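Local coordinates for hyperosmolarity resistance protein Emb (Staphylococcus epidermidis, PDB 6GV5) that probably helps the bacterium adhere to surface-immobilized fibronectin, as part of a giant extracellular matrix binding protein, at residues E83-G94 and T114-L125. Numbering follows the deposited sequence. Where two conformers were deposited one is given.
Sequences EKEAYEQAIAKG and TIQEINDAEQNL
Y87 carries the tight side of this contact. L125 CD1 sits over one face of its ring in a CH-pi contact, 3.9 Å from the centroid. I91 CG1, of the same helix, lies over the opposite face, near its rim. A121 CB meets the ring edge and comes within 3.6 Å of Y87 CA. With CG anti to the backbone N (chi1 -175°), the ring lies alongside E122. Y87 OH donates to a water, which in turn donates to E122 OE1; E122 OE2 forms a salt bridge with K66 and a hydrogen bond with H126. One turn before E122, I118 is a knob among Y87, A90, I91 and G94. Its CG1 lies 3.7 Å from A90 CB. The small A90 and A121 are consistent with the 8.5 Å between segment axes, nearly antiparallel at 155°. V70 of helix 67-73 packs on Y87 and L125, and A63 of helix 40-65 on I118. Toward the E83 end, a second water donates to E83 O and A121 O. The solvent side is looser. K93 CD touches E117 OE1 at 3.4 Å, but K93 NZ stays 5.0 Å from that oxygen, so no salt bridge forms. Without direct hydrogen bonds between the segments, apolar burial probably holds this pair together.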
# COMPACT_ATOMS: atom_id res chain seq x y z
N GLU A 83 16.25 -19.13 3.95
CA GLU A 83 14.82 -18.84 4.03
C GLU A 83 14.54 -17.71 5.01
O GLU A 83 13.65 -16.89 4.78
CB GLU A 83 14.03 -20.08 4.42
CG GLU A 83 13.77 -21.06 3.27
CD GLU A 83 14.86 -22.10 3.12
OE1 GLU A 83 16.03 -21.80 3.43
OE2 GLU A 83 14.54 -23.24 2.69
N LYS A 84 15.28 -17.67 6.12
CA LYS A 84 15.10 -16.60 7.10
C LYS A 84 15.55 -15.26 6.53
O LYS A 84 14.88 -14.24 6.74
CB LYS A 84 15.86 -16.93 8.38
CG LYS A 84 15.35 -18.18 9.06
CD LYS A 84 16.19 -18.55 10.26
CE LYS A 84 15.89 -17.63 11.42
NZ LYS A 84 16.72 -18.01 12.61
N GLU A 85 16.68 -15.25 5.82
CA GLU A 85 17.17 -14.02 5.21
C GLU A 85 16.22 -13.51 4.15
O GLU A 85 16.00 -12.29 4.05
CB GLU A 85 18.57 -14.26 4.63
CG GLU A 85 19.65 -14.60 5.65
CD GLU A 85 20.04 -13.43 6.54
OE1 GLU A 85 20.22 -12.30 6.03
OE2 GLU A 85 20.15 -13.64 7.77
N ALA A 86 15.65 -14.40 3.33
CA ALA A 86 14.69 -13.97 2.31
C ALA A 86 13.49 -13.29 2.94
O ALA A 86 12.98 -12.28 2.43
CB ALA A 86 14.27 -15.16 1.47
N TYR A 87 13.02 -13.82 4.06
CA TYR A 87 11.87 -13.22 4.72
C TYR A 87 12.22 -11.84 5.28
O TYR A 87 11.48 -10.87 5.10
CB TYR A 87 11.38 -14.14 5.83
CG TYR A 87 10.10 -13.66 6.49
CD1 TYR A 87 8.92 -13.58 5.77
CD2 TYR A 87 10.09 -13.28 7.82
CE1 TYR A 87 7.75 -13.14 6.38
CE2 TYR A 87 8.94 -12.86 8.43
CZ TYR A 87 7.78 -12.78 7.71
OH TYR A 87 6.63 -12.34 8.34
N GLU A 88 13.37 -11.72 5.96
CA GLU A 88 13.73 -10.44 6.54
C GLU A 88 13.98 -9.39 5.46
O GLU A 88 13.66 -8.21 5.65
CB GLU A 88 14.95 -10.57 7.44
CG GLU A 88 14.76 -11.51 8.60
CD GLU A 88 13.57 -11.15 9.48
OE1 GLU A 88 13.08 -10.01 9.42
OE2 GLU A 88 13.15 -12.06 10.26
N GLN A 89 14.57 -9.79 4.33
CA GLN A 89 14.76 -8.87 3.21
C GLN A 89 13.42 -8.36 2.70
O GLN A 89 13.24 -7.16 2.46
CB GLN A 89 15.51 -9.57 2.07
CG GLN A 89 16.97 -9.88 2.34
CD GLN A 89 17.59 -10.77 1.26
OE1 GLN A 89 16.95 -11.09 0.25
NE2 GLN A 89 18.83 -11.18 1.48
N ALA A 90 12.45 -9.28 2.52
CA ALA A 90 11.14 -8.87 2.00
C ALA A 90 10.41 -7.98 2.99
O ALA A 90 9.80 -6.98 2.59
CB ALA A 90 10.32 -10.11 1.66
N ILE A 91 10.45 -8.32 4.29
CA ILE A 91 9.80 -7.48 5.29
C ILE A 91 10.42 -6.09 5.31
O ILE A 91 9.71 -5.08 5.39
CB ILE A 91 9.88 -8.16 6.67
CG1 ILE A 91 8.94 -9.36 6.75
CG2 ILE A 91 9.59 -7.16 7.80
CD1 ILE A 91 7.46 -9.03 6.64
N ALA A 92 11.75 -6.01 5.22
CA ALA A 92 12.42 -4.72 5.22
C ALA A 92 12.00 -3.86 4.04
O ALA A 92 11.84 -2.65 4.17
CB ALA A 92 13.94 -4.94 5.22
N LYS A 93 11.82 -4.48 2.86
CA LYS A 93 11.34 -3.72 1.71
C LYS A 93 9.95 -3.17 1.97
O LYS A 93 9.64 -2.01 1.64
CB LYS A 93 11.35 -4.59 0.46
CG LYS A 93 12.72 -4.96 -0.06
CD LYS A 93 12.61 -5.84 -1.31
CE LYS A 93 13.97 -6.30 -1.82
NZ LYS A 93 14.76 -5.17 -2.40
N GLY A 94 9.07 -3.98 2.56
CA GLY A 94 7.76 -3.48 2.91
C GLY A 94 7.80 -2.34 3.91
O GLY A 94 7.05 -1.37 3.78
N THR A 114 5.94 -6.19 -3.87
CA THR A 114 6.48 -6.31 -2.52
C THR A 114 5.64 -7.26 -1.67
O THR A 114 6.19 -8.07 -0.92
CB THR A 114 6.57 -4.94 -1.86
OG1 THR A 114 7.33 -4.06 -2.70
CG2 THR A 114 7.26 -5.06 -0.51
N ILE A 115 4.31 -7.15 -1.76
CA ILE A 115 3.44 -8.07 -1.05
C ILE A 115 3.74 -9.50 -1.45
O ILE A 115 3.84 -10.40 -0.60
CB ILE A 115 1.96 -7.72 -1.32
CG1 ILE A 115 1.58 -6.35 -0.75
CG2 ILE A 115 1.06 -8.80 -0.72
CD1 ILE A 115 0.30 -5.79 -1.37
N GLN A 116 3.90 -9.74 -2.76
CA GLN A 116 4.12 -11.10 -3.23
C GLN A 116 5.46 -11.63 -2.75
O GLN A 116 5.57 -12.82 -2.41
CB GLN A 116 4.03 -11.14 -4.76
CG GLN A 116 3.89 -12.55 -5.31
CD GLN A 116 2.62 -13.25 -4.83
OE1 GLN A 116 1.51 -12.82 -5.17
NE2 GLN A 116 2.78 -14.31 -4.04
N GLU A 117 6.49 -10.78 -2.68
CA GLU A 117 7.79 -11.20 -2.16
C GLU A 117 7.68 -11.61 -0.70
O GLU A 117 8.26 -12.62 -0.28
CB GLU A 117 8.82 -10.09 -2.32
CG GLU A 117 9.22 -9.82 -3.77
CD GLU A 117 10.31 -8.76 -3.90
OE1 GLU A 117 10.93 -8.40 -2.88
OE2 GLU A 117 10.54 -8.29 -5.04
N ILE A 118 6.95 -10.83 0.10
CA ILE A 118 6.75 -11.20 1.50
C ILE A 118 5.97 -12.51 1.60
O ILE A 118 6.34 -13.42 2.35
CB ILE A 118 6.03 -10.07 2.26
CG1 ILE A 118 6.92 -8.83 2.35
CG2 ILE A 118 5.60 -10.54 3.64
CD1 ILE A 118 6.18 -7.58 2.79
N ASN A 119 4.87 -12.62 0.84
CA ASN A 119 4.05 -13.82 0.92
C ASN A 119 4.81 -15.06 0.46
O ASN A 119 4.67 -16.13 1.06
CB ASN A 119 2.78 -13.63 0.09
CG ASN A 119 1.83 -12.62 0.70
OD1 ASN A 119 1.95 -12.27 1.88
ND2 ASN A 119 0.87 -12.15 -0.09
N ASP A 120 5.61 -14.94 -0.61
CA ASP A 120 6.40 -16.07 -1.06
C ASP A 120 7.39 -16.50 0.02
O ASP A 120 7.54 -17.70 0.31
CB ASP A 120 7.16 -15.72 -2.35
CG ASP A 120 6.25 -15.64 -3.56
OD1 ASP A 120 5.05 -15.99 -3.45
OD2 ASP A 120 6.73 -15.21 -4.63
N ALA A 121 8.07 -15.53 0.63
CA ALA A 121 9.03 -15.87 1.67
C ALA A 121 8.34 -16.45 2.89
O ALA A 121 8.86 -17.38 3.54
CB ALA A 121 9.86 -14.64 2.05
N GLU A 122 7.17 -15.91 3.26
CA GLU A 122 6.45 -16.44 4.40
C GLU A 122 6.03 -17.88 4.15
O GLU A 122 6.12 -18.73 5.04
CB GLU A 122 5.22 -15.58 4.69
CG GLU A 122 4.46 -16.01 5.93
CD GLU A 122 3.14 -15.27 6.09
OE1 GLU A 122 3.06 -14.08 5.68
OE2 GLU A 122 2.19 -15.88 6.62
N GLN A 123 5.59 -18.19 2.92
CA GLN A 123 5.14 -19.54 2.60
C GLN A 123 6.24 -20.56 2.83
O GLN A 123 5.98 -21.68 3.30
CB GLN A 123 4.66 -19.57 1.15
CG GLN A 123 4.10 -20.91 0.69
CD GLN A 123 3.66 -20.88 -0.76
OE1 GLN A 123 4.34 -20.32 -1.62
NE2 GLN A 123 2.51 -21.48 -1.04
N ASN A 124 7.48 -20.20 2.52
CA ASN A 124 8.59 -21.13 2.68
C ASN A 124 8.94 -21.35 4.14
O ASN A 124 9.78 -22.21 4.43
CB ASN A 124 9.81 -20.63 1.92
CG ASN A 124 9.66 -20.79 0.42
OD1 ASN A 124 8.97 -21.70 -0.04
ND2 ASN A 124 10.30 -19.91 -0.34
N LEU A 125 8.32 -20.59 5.05
CA LEU A 125 8.54 -20.78 6.48
C LEU A 125 7.47 -21.64 7.13
O LEU A 125 7.64 -22.05 8.28
CB LEU A 125 8.58 -19.43 7.20
CG LEU A 125 9.60 -18.38 6.79
CD1 LEU A 125 9.27 -17.09 7.54
CD2 LEU A 125 11.01 -18.84 7.08
O HOH W 1 11.58 -17.70 3.14
O HOH W 2 4.57 -11.74 6.73